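Outer membrane protein assembly factor BamA (Haemophilus ducreyi, PDB 4K3C) probably serves as part of the Bam complex that assembles beta-barrel proteins and inserts them into the outer membrane. Local coordinates at residues R89-D94 against D149-I154; K345-G350 against L373-S378; G427-V432 against V464-W469. All blocks are in the same frame, centred on the assembly; numbering follows the deposited sequence.

Contact 1: residues R89-D94 against D149-I154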
ATOM      1  N   ARG A  89      -2.516   0.788 -34.824  1.00 85.39           N
ATOM      2  CA  ARG A  89      -3.967   0.740 -34.705  1.00 82.94           C
ATOM      3  C   ARG A  89      -4.413  -0.466 -33.895  1.00 81.91           C
ATOM      4  O   ARG A  89      -3.656  -1.414 -33.688  1.00 86.22           O
ATOM      5  CB  ARG A  89      -4.632   0.706 -36.082  1.00 86.81           C
ATOM      6  CG  ARG A  89      -4.515   1.991 -36.887  1.00 94.58           C
ATOM      7  CD  ARG A  89      -5.327   1.901 -38.179  1.00108.28           C
ATOM      8  NE  ARG A  89      -5.314   0.557 -38.764  1.00122.02           N
ATOM      9  CZ  ARG A  89      -4.547   0.180 -39.787  1.00131.27           C
ATOM     10  NH1 ARG A  89      -3.715   1.044 -40.355  1.00134.91           N
ATOM     11  NH2 ARG A  89      -4.610  -1.065 -40.247  1.00134.01           N
ATOM     12  N   PHE A  90      -5.655  -0.429 -33.440  1.00 77.43           N
ATOM     13  CA  PHE A  90      -6.187  -1.519 -32.645  1.00 73.01           C
ATOM     14  C   PHE A  90      -7.436  -2.116 -33.286  1.00 74.47           C
ATOM     15  O   PHE A  90      -8.167  -1.436 -34.017  1.00 77.73           O
ATOM     16  CB  PHE A  90      -6.503  -1.028 -31.237  1.00 69.62           C
ATOM     17  CG  PHE A  90      -5.360  -0.316 -30.572  1.00 75.75           C
ATOM     18  CD1 PHE A  90      -4.356  -1.029 -29.940  1.00 61.04           C
ATOM     19  CD2 PHE A  90      -5.292   1.070 -30.569  1.00 80.07           C
ATOM     20  CE1 PHE A  90      -3.314  -0.377 -29.324  1.00 62.06           C
ATOM     21  CE2 PHE A  90      -4.239   1.728 -29.954  1.00 60.94           C
ATOM     22  CZ  PHE A  90      -3.257   1.003 -29.331  1.00 61.63           C
ATOM     23  N   GLU A  91      -7.668  -3.396 -33.026  1.00 69.05           N
ATOM     24  CA  GLU A  91      -8.903  -4.020 -33.454  1.00 74.16           C
ATOM     25  C   GLU A  91      -9.330  -5.092 -32.467  1.00 75.94           C
ATOM     26  O   GLU A  91      -8.504  -5.611 -31.724  1.00 75.35           O
ATOM     27  CB  GLU A  91      -8.802  -4.556 -34.884  1.00 77.41           C
ATOM     28  CG  GLU A  91      -7.750  -5.600 -35.136  1.00 79.74           C
ATOM     29  CD  GLU A  91      -7.552  -5.848 -36.626  1.00 82.84           C
ATOM     30  OE1 GLU A  91      -7.459  -4.856 -37.389  1.00 70.46           O
ATOM     31  OE2 GLU A  91      -7.493  -7.031 -37.029  1.00 89.15           O
ATOM     32  N   GLY A  92     -10.629  -5.390 -32.449  1.00 72.82           N
ATOM     33  CA  GLY A  92     -11.198  -6.291 -31.465  1.00 62.25           C
ATOM     34  C   GLY A  92     -11.621  -5.555 -30.207  1.00 62.96           C
ATOM     35  O   GLY A  92     -12.187  -6.153 -29.296  1.00 67.02           O
ATOM     36  N   ASN A  93     -11.339  -4.253 -30.158  1.00 62.40           N
ATOM     37  CA  ASN A  93     -11.621  -3.431 -28.986  1.00 49.95           C
ATOM     38  C   ASN A  93     -13.008  -2.836 -29.013  1.00 53.74           C
ATOM     39  O   ASN A  93     -13.162  -1.628 -29.204  1.00 57.27           O
ATOM     40  CB  ASN A  93     -10.581  -2.318 -28.827  1.00 51.04           C
ATOM     41  CG  ASN A  93     -10.422  -1.473 -30.078  1.00 62.33           C
ATOM     42  OD1 ASN A  93     -10.411  -1.990 -31.197  1.00 60.74           O
ATOM     43  ND2 ASN A  93     -10.301  -0.158 -29.892  1.00 52.46           N
ATOM     44  N   ASP A  94     -14.014  -3.679 -28.806  1.00 51.89           N
ATOM     45  CA  ASP A  94     -15.396  -3.261 -29.003  1.00 63.35           C
ATOM     46  C   ASP A  94     -15.892  -2.384 -27.877  1.00 61.18           C
ATOM     47  O   ASP A  94     -16.661  -1.437 -28.092  1.00 64.97           O
ATOM     48  CB  ASP A  94     -16.304  -4.473 -29.177  1.00 68.02           C
ATOM     49  CG  ASP A  94     -15.960  -5.265 -30.412  1.00 77.83           C
ATOM     50  OD1 ASP A  94     -15.755  -4.635 -31.477  1.00 74.96           O
ATOM     51  OD2 ASP A  94     -15.870  -6.509 -30.316  1.00 85.36           O
ATOM     52  N   ASP A 149       2.303  -0.779 -40.816  1.00111.21           N
ATOM     53  CA  ASP A 149       1.320  -0.544 -39.774  1.00100.61           C
ATOM     54  C   ASP A 149       1.446  -1.690 -38.783  1.00 93.88           C
ATOM     55  O   ASP A 149       1.528  -2.853 -39.180  1.00 97.03           O
ATOM     56  CB  ASP A 149      -0.090  -0.519 -40.363  1.00 98.00           C
ATOM     57  CG  ASP A 149      -0.415   0.792 -41.053  1.00 97.96           C
ATOM     58  OD1 ASP A 149      -0.023   1.853 -40.514  1.00 97.91           O
ATOM     59  OD2 ASP A 149      -1.064   0.757 -42.126  1.00 93.76           O
ATOM     60  N   ILE A 150       1.481  -1.366 -37.498  1.00 85.97           N
ATOM     61  CA  ILE A 150       1.473  -2.396 -36.466  1.00 93.40           C
ATOM     62  C   ILE A 150       0.136  -2.431 -35.695  1.00 95.74           C
ATOM     63  O   ILE A 150      -0.163  -1.541 -34.886  1.00 93.45           O
ATOM     64  CB  ILE A 150       2.686  -2.249 -35.526  1.00 95.93           C
ATOM     65  CG1 ILE A 150       2.454  -3.001 -34.213  1.00 98.01           C
ATOM     66  CG2 ILE A 150       2.982  -0.781 -35.266  1.00 95.23           C
ATOM     67  CD1 ILE A 150       3.622  -2.901 -33.260  1.00103.10           C
ATOM     68  N   ILE A 151      -0.666  -3.462 -35.969  1.00 95.70           N
ATOM     69  CA  ILE A 151      -2.003  -3.597 -35.387  1.00 91.84           C
ATOM     70  C   ILE A 151      -1.990  -4.412 -34.094  1.00 87.03           C
ATOM     71  O   ILE A 151      -1.216  -5.358 -33.955  1.00 92.18           O
ATOM     72  CB  ILE A 151      -3.012  -4.231 -36.395  1.00104.49           C
ATOM     73  CG1 ILE A 151      -3.426  -5.646 -35.965  1.00107.06           C
ATOM     74  CG2 ILE A 151      -2.439  -4.231 -37.806  1.00104.58           C
ATOM     75  CD1 ILE A 151      -4.253  -6.396 -36.994  1.00109.96           C
ATOM     76  N   TYR A 152      -2.835  -4.036 -33.141  1.00 80.73           N
ATOM     77  CA  TYR A 152      -2.992  -4.832 -31.929  1.00 83.80           C
ATOM     78  C   TYR A 152      -4.404  -5.398 -31.845  1.00 83.82           C
ATOM     79  O   TYR A 152      -5.374  -4.652 -31.726  1.00 89.98           O
ATOM     80  CB  TYR A 152      -2.672  -4.011 -30.682  1.00 84.57           C
ATOM     81  CG  TYR A 152      -1.198  -3.750 -30.455  1.00 88.20           C
ATOM     82  CD1 TYR A 152      -0.517  -2.797 -31.202  1.00 91.40           C
ATOM     83  CD2 TYR A 152      -0.493  -4.436 -29.473  1.00 89.65           C
ATOM     84  CE1 TYR A 152       0.827  -2.547 -30.986  1.00 95.27           C
ATOM     85  CE2 TYR A 152       0.854  -4.192 -29.251  1.00 92.15           C
ATOM     86  CZ  TYR A 152       1.507  -3.247 -30.009  1.00 94.62           C
ATOM     87  OH  TYR A 152       2.844  -3.000 -29.794  1.00 95.45           O
ATOM     88  N   LYS A 153      -4.509  -6.721 -31.921  1.00 75.18           N
ATOM     89  CA  LYS A 153      -5.792  -7.409 -31.909  1.00 68.42           C
ATOM     90  C   LYS A 153      -6.051  -7.975 -30.530  1.00 70.26           C
ATOM     91  O   LYS A 153      -5.380  -8.916 -30.102  1.00 79.53           O
ATOM     92  CB  LYS A 153      -5.810  -8.526 -32.957  1.00 73.66           C
ATOM     93  CG  LYS A 153      -7.077  -9.373 -33.006  1.00 67.25           C
ATOM     94  CD  LYS A 153      -7.496  -9.646 -34.452  1.00 75.53           C
ATOM     95  CE  LYS A 153      -8.267 -10.954 -34.580  1.00 79.84           C
ATOM     96  NZ  LYS A 153      -7.428 -12.138 -34.220  1.00 83.73           N
ATOM     97  N   ILE A 154      -7.022  -7.399 -29.826  1.00 66.66           N
ATOM     98  CA  ILE A 154      -7.329  -7.860 -28.477  1.00 58.51           C
ATOM     99  C   ILE A 154      -8.680  -8.580 -28.353  1.00 70.84           C
ATOM    100  O   ILE A 154      -9.601  -8.360 -29.139  1.00 72.36           O
ATOM    101  CB  ILE A 154      -7.175  -6.722 -27.433  1.00 67.56           C
ATOM    102  CG1 ILE A 154      -8.488  -6.449 -26.709  1.00 72.56           C
ATOM    103  CG2 ILE A 154      -6.670  -5.458 -28.100  1.00 69.38           C
ATOM    104  CD1 ILE A 154      -9.383  -5.484 -27.406  1.00 75.61           C
TER
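Backbone pairing of R89, F90 and E91 with I151, Y152 and K153 joins two parallel strands. Y152 is held through both its backbone N and its backbone O: the N donates to R89 O at 2.8 Å, and the O accepts from E91 N at 2.9 Å. I154 N then reaches E91 O at 3.0 Å, while the bond from R89 N to I150 O is weak.

Side-chain packing occurs on both faces. F90 and Y152 lie side by side and point the same way, with F90 CD1 3.5 Å from Y152 CB and the ring planes inclined by 44°. Both rings pack against helices, F90 on L101 of helix 98-101 and Y152 on A121 and L125 of helix 119-125. On the R89, I151 and E91 face, the extended E91 side chain crosses I151 at a slant, its OE2 3.3 Å from I151 CD1. Beyond E91, where the first strand ends, I154 CD1 meets N93 CA at 3.4 Å.

Among charged groups, R89 NH1 makes a weak salt bridge to D149 OD2, less certain because the position of OD2 is itself unsure; R86 is the stronger partner of D149. Parallel central strands of a mixed sheet, with helices packed on one face, are characteristic of a POTRA domain.

Contact 2: residues K345-G350 against L373-S378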
ATOM      1  N   LYS A 345     -12.604  22.683  13.317  1.00 60.93           N
ATOM      2  CA  LYS A 345     -11.313  23.426  13.367  1.00 54.14           C
ATOM      3  C   LYS A 345     -10.106  22.748  14.052  1.00 49.91           C
ATOM      4  O   LYS A 345      -9.659  23.188  15.126  1.00 41.14           O
ATOM      5  CB  LYS A 345     -11.506  24.810  14.011  1.00 45.52           C
ATOM      6  CG  LYS A 345     -11.595  25.959  13.030  1.00 53.84           C
ATOM      7  CD  LYS A 345     -11.982  27.250  13.736  1.00 62.78           C
ATOM      8  CE  LYS A 345     -12.259  28.366  12.747  1.00 61.37           C
ATOM      9  NZ  LYS A 345     -11.132  29.329  12.663  1.00 59.25           N
ATOM     10  N   TYR A 346      -9.553  21.716  13.424  1.00 39.26           N
ATOM     11  CA  TYR A 346      -8.448  20.977  14.036  1.00 40.18           C
ATOM     12  C   TYR A 346      -7.489  20.436  12.969  1.00 51.17           C
ATOM     13  O   TYR A 346      -7.733  20.585  11.762  1.00 50.87           O
ATOM     14  CB  TYR A 346      -8.998  19.828  14.878  1.00 46.91           C
ATOM     15  CG  TYR A 346      -9.690  18.747  14.052  1.00 54.75           C
ATOM     16  CD1 TYR A 346     -11.011  18.907  13.615  1.00 58.62           C
ATOM     17  CD2 TYR A 346      -9.024  17.576  13.697  1.00 52.99           C
ATOM     18  CE1 TYR A 346     -11.650  17.930  12.852  1.00 56.36           C
ATOM     19  CE2 TYR A 346      -9.661  16.593  12.934  1.00 61.34           C
ATOM     20  CZ  TYR A 346     -10.975  16.777  12.516  1.00 56.24           C
ATOM     21  OH  TYR A 346     -11.604  15.801  11.769  1.00 49.27           O
ATOM     22  N   TYR A 347      -6.396  19.812  13.404  1.00 55.94           N
ATOM     23  CA  TYR A 347      -5.463  19.186  12.464  1.00 50.43           C
ATOM     24  C   TYR A 347      -4.862  17.927  13.029  1.00 50.05           C
ATOM     25  O   TYR A 347      -4.754  17.785  14.238  1.00 59.55           O
ATOM     26  CB  TYR A 347      -4.342  20.133  12.041  1.00 41.98           C
ATOM     27  CG  TYR A 347      -3.616  20.796  13.179  1.00 46.46           C
ATOM     28  CD1 TYR A 347      -2.588  20.140  13.863  1.00 39.99           C
ATOM     29  CD2 TYR A 347      -3.936  22.097  13.560  1.00 52.76           C
ATOM     30  CE1 TYR A 347      -1.900  20.767  14.914  1.00 36.09           C
ATOM     31  CE2 TYR A 347      -3.262  22.726  14.603  1.00 55.74           C
ATOM     32  CZ  TYR A 347      -2.249  22.058  15.279  1.00 49.29           C
ATOM     33  OH  TYR A 347      -1.600  22.697  16.312  1.00 51.86           O
ATOM     34  N   GLN A 348      -4.478  17.014  12.148  1.00 37.46           N
ATOM     35  CA  GLN A 348      -3.859  15.772  12.567  1.00 37.79           C
ATOM     36  C   GLN A 348      -2.583  15.549  11.745  1.00 42.15           C
ATOM     37  O   GLN A 348      -2.526  15.931  10.592  1.00 51.78           O
ATOM     38  CB  GLN A 348      -4.840  14.602  12.418  1.00 37.58           C
ATOM     39  CG  GLN A 348      -6.268  14.916  12.875  1.00 51.72           C
ATOM     40  CD  GLN A 348      -7.109  13.667  13.169  1.00 66.02           C
ATOM     41  OE1 GLN A 348      -7.957  13.260  12.363  1.00 64.17           O
ATOM     42  NE2 GLN A 348      -6.886  13.068  14.338  1.00 74.84           N
ATOM     43  N   VAL A 349      -1.559  14.949  12.348  1.00 42.61           N
ATOM     44  CA  VAL A 349      -0.313  14.627  11.653  1.00 38.97           C
ATOM     45  C   VAL A 349       0.256  13.336  12.241  1.00 33.74           C
ATOM     46  O   VAL A 349       0.196  13.151  13.450  1.00 33.98           O
ATOM     47  CB  VAL A 349       0.711  15.788  11.772  1.00 49.91           C
ATOM     48  CG1 VAL A 349       1.063  16.065  13.231  1.00 38.05           C
ATOM     49  CG2 VAL A 349       1.965  15.491  10.969  1.00 55.52           C
ATOM     50  N   GLY A 350       0.776  12.439  11.394  1.00 28.44           N
ATOM     51  CA  GLY A 350       1.221  11.116  11.826  1.00 34.43           C
ATOM     52  C   GLY A 350       2.484  10.610  11.129  1.00 48.28           C
ATOM     53  O   GLY A 350       2.790  11.013  10.000  1.00 55.92           O
ATOM     54  N   LEU A 373       4.106   7.831  15.590  1.00 31.23           N
ATOM     55  CA  LEU A 373       3.879   9.067  16.300  1.00 35.21           C
ATOM     56  C   LEU A 373       2.618   9.693  15.744  1.00 50.37           C
ATOM     57  O   LEU A 373       2.473   9.830  14.528  1.00 59.36           O
ATOM     58  CB  LEU A 373       5.051   9.987  16.034  1.00 55.21           C
ATOM     59  CG  LEU A 373       5.744  10.680  17.196  1.00 72.93           C
ATOM     60  CD1 LEU A 373       7.088  11.206  16.696  1.00 70.73           C
ATOM     61  CD2 LEU A 373       4.874  11.819  17.750  1.00 81.98           C
ATOM     62  N   ALA A 374       1.704  10.065  16.634  1.00 51.06           N
ATOM     63  CA  ALA A 374       0.411  10.627  16.240  1.00 38.19           C
ATOM     64  C   ALA A 374       0.082  11.825  17.097  1.00 46.86           C
ATOM     65  O   ALA A 374       0.153  11.758  18.318  1.00 62.53           O
ATOM     66  CB  ALA A 374      -0.668   9.606  16.396  1.00 28.49           C
ATOM     67  N   TYR A 375      -0.314  12.916  16.466  1.00 40.09           N
ATOM     68  CA  TYR A 375      -0.593  14.120  17.214  1.00 36.95           C
ATOM     69  C   TYR A 375      -1.712  14.936  16.594  1.00 40.08           C
ATOM     70  O   TYR A 375      -1.707  15.214  15.397  1.00 41.71           O
ATOM     71  CB  TYR A 375       0.662  14.969  17.318  1.00 30.41           C
ATOM     72  CG  TYR A 375       0.410  16.309  17.931  1.00 31.36           C
ATOM     73  CD1 TYR A 375      -0.032  16.422  19.233  1.00 44.47           C
ATOM     74  CD2 TYR A 375       0.608  17.463  17.207  1.00 42.17           C
ATOM     75  CE1 TYR A 375      -0.262  17.662  19.808  1.00 46.40           C
ATOM     76  CE2 TYR A 375       0.378  18.709  17.761  1.00 45.25           C
ATOM     77  CZ  TYR A 375      -0.049  18.802  19.065  1.00 48.68           C
ATOM     78  OH  TYR A 375      -0.273  20.040  19.611  1.00 53.57           O
ATOM     79  N   THR A 376      -2.670  15.321  17.427  1.00 42.29           N
ATOM     80  CA  THR A 376      -3.750  16.189  17.007  1.00 41.73           C
ATOM     81  C   THR A 376      -3.739  17.415  17.878  1.00 42.15           C
ATOM     82  O   THR A 376      -3.526  17.324  19.078  1.00 44.69           O
ATOM     83  CB  THR A 376      -5.150  15.525  17.203  1.00 44.22           C
ATOM     84  OG1 THR A 376      -5.130  14.182  16.713  1.00 55.99           O
ATOM     85  CG2 THR A 376      -6.243  16.301  16.463  1.00 34.24           C
ATOM     86  N   ASN A 377      -3.977  18.567  17.272  1.00 48.57           N
ATOM     87  CA  ASN A 377      -4.509  19.689  18.032  1.00 55.01           C
ATOM     88  C   ASN A 377      -5.520  20.520  17.261  1.00 54.39           C
ATOM     89  O   ASN A 377      -5.771  20.290  16.067  1.00 47.29           O
ATOM     90  CB  ASN A 377      -3.427  20.580  18.642  1.00 50.16           C
ATOM     91  CG  ASN A 377      -3.788  21.027  20.054  1.00 52.32           C
ATOM     92  OD1 ASN A 377      -4.475  22.032  20.255  1.00 49.28           O
ATOM     93  ND2 ASN A 377      -3.347  20.260  21.037  1.00 58.85           N
ATOM     94  N   SER A 378      -6.090  21.483  17.974  1.00 48.21           N
ATOM     95  CA  SER A 378      -7.180  22.281  17.467  1.00 56.44           C
ATOM     96  C   SER A 378      -6.802  23.748  17.560  1.00 48.95           C
ATOM     97  O   SER A 378      -5.712  24.072  17.997  1.00 46.09           O
ATOM     98  CB  SER A 378      -8.441  21.998  18.284  1.00 60.40           C
ATOM     99  OG  SER A 378      -8.182  22.120  19.675  1.00 57.53           O
TER
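Y346 comes up to S378 at the start of the pairing, where CB meets CB at 4.1 Å, and its ring turns away from the partner strand. Next, Y347 and N377 form a hydrogen-bonded pair: Y347 N donates to N377 O at 2.8 Å, and Y347 O accepts from N377 N. With chi1 at 51°, the Y347 ring leans back over the partner strand, placing N377 O 3.5 Å above its plane and over its centre; the phenol OH ends near N377 CB.

Q348 points to the other face, alongside T376. Its NE2 donates almost straight to T376 OG1 (3.2 Å, 164° at the hydrogen), and the acceptor lies close to the amide plane; OE1 has a weak bond to Q388. V349 and Y375 exchange two backbone bonds of 3.1 Å, V349 N to Y375 O and Y375 N to V349 O. V349 CG1 meets the edge of the Y375 ring at CD2, 4.2 Å away. G350 pairs with A374, and the strand runs on beyond it.

Y347, V349 and Y375 share one face, and Q348 and T376 the other. This is an antiparallel hairpin of the Omp85 beta-barrel, consistent with one face on the outer surface of the barrel and the other turned to a loop carrying Q388 and Y390.

Contact 3: residues G427-V432 against V464-W469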
ATOM      1  N   GLY A 427      -9.457   8.552  25.658  1.00 42.59           N
ATOM      2  CA  GLY A 427      -8.527   8.824  24.578  1.00 36.86           C
ATOM      3  C   GLY A 427      -7.767  10.133  24.704  1.00 45.48           C
ATOM      4  O   GLY A 427      -8.162  11.010  25.477  1.00 50.85           O
ATOM      5  N   GLY A 428      -6.682  10.272  23.934  1.00 39.51           N
ATOM      6  CA  GLY A 428      -5.808  11.429  24.030  1.00 45.59           C
ATOM      7  C   GLY A 428      -5.372  11.958  22.681  1.00 49.55           C
ATOM      8  O   GLY A 428      -5.595  11.291  21.675  1.00 49.24           O
ATOM      9  N   ASN A 429      -4.747  13.141  22.658  1.00 31.78           N
ATOM     10  CA  ASN A 429      -4.356  13.780  21.402  1.00 33.99           C
ATOM     11  C   ASN A 429      -2.885  13.599  21.023  1.00 37.92           C
ATOM     12  O   ASN A 429      -2.373  14.277  20.114  1.00 40.51           O
ATOM     13  CB  ASN A 429      -4.710  15.268  21.397  1.00 34.35           C
ATOM     14  CG  ASN A 429      -3.873  16.061  22.375  1.00 40.52           C
ATOM     15  OD1 ASN A 429      -3.591  15.604  23.485  1.00 45.51           O
ATOM     16  ND2 ASN A 429      -3.469  17.255  21.972  1.00 33.72           N
ATOM     17  N   ALA A 430      -2.212  12.683  21.717  1.00 30.73           N
ATOM     18  CA  ALA A 430      -0.795  12.405  21.467  1.00 35.75           C
ATOM     19  C   ALA A 430      -0.482  10.963  21.792  1.00 38.04           C
ATOM     20  O   ALA A 430      -0.731  10.497  22.896  1.00 40.97           O
ATOM     21  CB  ALA A 430       0.076  13.307  22.262  1.00 31.17           C
ATOM     22  N   MET A 431       0.055  10.261  20.807  1.00 29.20           N
ATOM     23  CA  MET A 431       0.342   8.852  20.935  1.00 34.37           C
ATOM     24  C   MET A 431       1.764   8.638  20.415  1.00 41.38           C
ATOM     25  O   MET A 431       2.162   9.250  19.425  1.00 41.87           O
ATOM     26  CB  MET A 431      -0.681   8.030  20.133  1.00 31.76           C
ATOM     27  CG  MET A 431      -0.389   6.550  20.075  1.00 44.70           C
ATOM     28  SD  MET A 431      -1.819   5.481  19.848  1.00 27.63           S
ATOM     29  CE  MET A 431      -2.204   5.821  18.151  1.00 29.13           C
ATOM     30  N   VAL A 432       2.551   7.839  21.122  1.00 28.59           N
ATOM     31  CA  VAL A 432       3.782   7.326  20.569  1.00 29.32           C
ATOM     32  C   VAL A 432       3.806   5.847  20.913  1.00 34.61           C
ATOM     33  O   VAL A 432       3.381   5.431  21.997  1.00 38.00           O
ATOM     34  CB  VAL A 432       5.063   8.049  21.103  1.00 38.95           C
ATOM     35  CG1 VAL A 432       6.294   7.553  20.373  1.00 28.86           C
ATOM     36  CG2 VAL A 432       4.969   9.553  20.933  1.00 31.65           C
ATOM     37  N   VAL A 464      -0.133   7.047  25.524  1.00 39.62           N
ATOM     38  CA  VAL A 464      -1.154   7.978  25.055  1.00 37.04           C
ATOM     39  C   VAL A 464      -1.512   9.015  26.108  1.00 41.11           C
ATOM     40  O   VAL A 464      -2.011   8.694  27.183  1.00 64.20           O
ATOM     41  CB  VAL A 464      -2.461   7.265  24.655  1.00 36.25           C
ATOM     42  CG1 VAL A 464      -3.478   8.296  24.205  1.00 40.32           C
ATOM     43  CG2 VAL A 464      -2.215   6.249  23.562  1.00 39.06           C
ATOM     44  N   TRP A 465      -1.297  10.271  25.780  1.00 31.63           N
ATOM     45  CA  TRP A 465      -1.573  11.328  26.728  1.00 37.87           C
ATOM     46  C   TRP A 465      -2.359  12.487  26.138  1.00 39.75           C
ATOM     47  O   TRP A 465      -2.510  12.588  24.923  1.00 38.71           O
ATOM     48  CB  TRP A 465      -0.271  11.837  27.349  1.00 40.64           C
ATOM     49  CG  TRP A 465       0.643  12.709  26.478  1.00 37.85           C
ATOM     50  CD1 TRP A 465       0.802  14.052  26.570  1.00 33.77           C
ATOM     51  CD2 TRP A 465       1.544  12.272  25.450  1.00 32.11           C
ATOM     52  NE1 TRP A 465       1.730  14.484  25.667  1.00 33.46           N
ATOM     53  CE2 TRP A 465       2.208  13.407  24.971  1.00 32.46           C
ATOM     54  CE3 TRP A 465       1.844  11.029  24.886  1.00 52.34           C
ATOM     55  CZ2 TRP A 465       3.157  13.349  23.957  1.00 31.97           C
ATOM     56  CZ3 TRP A 465       2.782  10.975  23.872  1.00 47.95           C
ATOM     57  CH2 TRP A 465       3.430  12.131  23.422  1.00 31.12           C
ATOM     58  N   ASN A 466      -2.829  13.354  27.032  1.00 34.20           N
ATOM     59  CA  ASN A 466      -3.596  14.544  26.720  1.00 47.59           C
ATOM     60  C   ASN A 466      -2.731  15.756  27.013  1.00 44.24           C
ATOM     61  O   ASN A 466      -2.557  16.128  28.179  1.00 44.28           O
ATOM     62  CB  ASN A 466      -4.823  14.567  27.636  1.00 54.88           C
ATOM     63  CG  ASN A 466      -5.688  15.822  27.483  1.00 53.57           C
ATOM     64  OD1 ASN A 466      -5.262  16.851  26.938  1.00 40.48           O
ATOM     65  ND2 ASN A 466      -6.927  15.737  27.994  1.00 56.01           N
ATOM     66  N   THR A 467      -2.221  16.396  25.964  1.00 39.70           N
ATOM     67  CA  THR A 467      -1.443  17.627  26.116  1.00 36.16           C
ATOM     68  C   THR A 467      -2.153  18.751  26.867  1.00 47.56           C
ATOM     69  O   THR A 467      -1.497  19.599  27.466  1.00 53.04           O
ATOM     70  CB  THR A 467      -1.020  18.202  24.768  1.00 39.50           C
ATOM     71  OG1 THR A 467      -2.193  18.600  24.042  1.00 36.73           O
ATOM     72  CG2 THR A 467      -0.243  17.170  23.970  1.00 34.43           C
ATOM     73  N   LYS A 468      -3.476  18.796  26.850  1.00 37.95           N
ATOM     74  CA  LYS A 468      -4.110  19.944  27.483  1.00 48.08           C
ATOM     75  C   LYS A 468      -4.520  19.676  28.927  1.00 49.09           C
ATOM     76  O   LYS A 468      -5.047  20.565  29.595  1.00 47.44           O
ATOM     77  CB  LYS A 468      -5.283  20.461  26.640  1.00 47.62           C
ATOM     78  CG  LYS A 468      -4.935  20.611  25.162  1.00 53.06           C
ATOM     79  CD  LYS A 468      -5.825  21.612  24.452  1.00 59.80           C
ATOM     80  CE  LYS A 468      -5.845  21.382  22.937  1.00 56.73           C
ATOM     81  NZ  LYS A 468      -7.004  20.536  22.492  1.00 56.38           N
ATOM     82  N   TRP A 469      -4.252  18.462  29.414  1.00 39.88           N
ATOM     83  CA  TRP A 469      -4.697  18.057  30.751  1.00 49.08           C
ATOM     84  C   TRP A 469      -4.074  18.901  31.907  1.00 63.59           C
ATOM     85  O   TRP A 469      -4.528  18.861  33.070  1.00 48.21           O
ATOM     86  CB  TRP A 469      -4.532  16.543  30.961  1.00 39.82           C
ATOM     87  CG  TRP A 469      -5.007  16.128  32.324  1.00 56.16           C
ATOM     88  CD1 TRP A 469      -4.245  15.990  33.450  1.00 56.10           C
ATOM     89  CD2 TRP A 469      -6.359  15.864  32.726  1.00 56.07           C
ATOM     90  NE1 TRP A 469      -5.032  15.644  34.518  1.00 59.06           N
ATOM     91  CE2 TRP A 469      -6.333  15.556  34.103  1.00 54.56           C
ATOM     92  CE3 TRP A 469      -7.588  15.850  32.053  1.00 51.25           C
ATOM     93  CZ2 TRP A 469      -7.483  15.239  34.819  1.00 50.46           C
ATOM     94  CZ3 TRP A 469      -8.728  15.535  32.763  1.00 53.73           C
ATOM     95  CH2 TRP A 469      -8.666  15.228  34.136  1.00 58.89           C
TER
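A430 and W465 form a hydrogen-bonded pair where one strand of the Omp85 beta-barrel begins and its antiparallel neighbour ends. W465 N donates to A430 O at 2.9 Å and 160°, whereas the return bond from A430 N to W465 O is weak. A chi1 of 74° swings the W465 indole back over the neighbouring strand, bringing one face of the six-membered ring onto A430 CB. That methyl stands 3.4 Å from the ring centroid, 11° off the normal, a CH-pi contact. V432 CG2 meets the same ring at its edge, 3.9 Å from CH2. On the opposite face of the strand pair, M431 SD packs against V464 CG2 at 3.8 Å, and V464 also rests on A392 and P408.

Beyond the strand ends, the N429 amide bridges to T467 with both of its polar atoms. OD1 accepts T467 N at 2.9 Å in the carbonyl plane, on a lone pair, and ND2 donates to T467 OG1 at 2.8 Å, so the pair of bonds fixes how the amide is turned. T376 O takes a second bond from ND2, tying the amide to the neighbouring strand 366-378.

What shapes the T467 side is a type I turn from N466 to W469. Within it N466 closes an Asx turn, its OD1 accepting from K468 N at 2.6 Å.

In the fold
Following the chain from the N terminus, contact 1 comes first: it closes 54 residues, including helices 98-101 and 119-125, within one POTRA domain. The chain then enters the barrel, where contact 2 closes the hairpin of strands 346-358 and 366-378, and contact 3 closes the 31 residues between the start of strand 430-440 and the end of strand 453-465. The three are in series, neither nested nor crossed. Contact 1 stands apart, its centre about 52 Å from that of contact 2 and about 60 Å from that of contact 3. Contacts 2 and 3, with centres about 11 Å apart, touch: strands 366-378 and 430-440 are neighbours, so together the two contacts join four strands of the barrel wall.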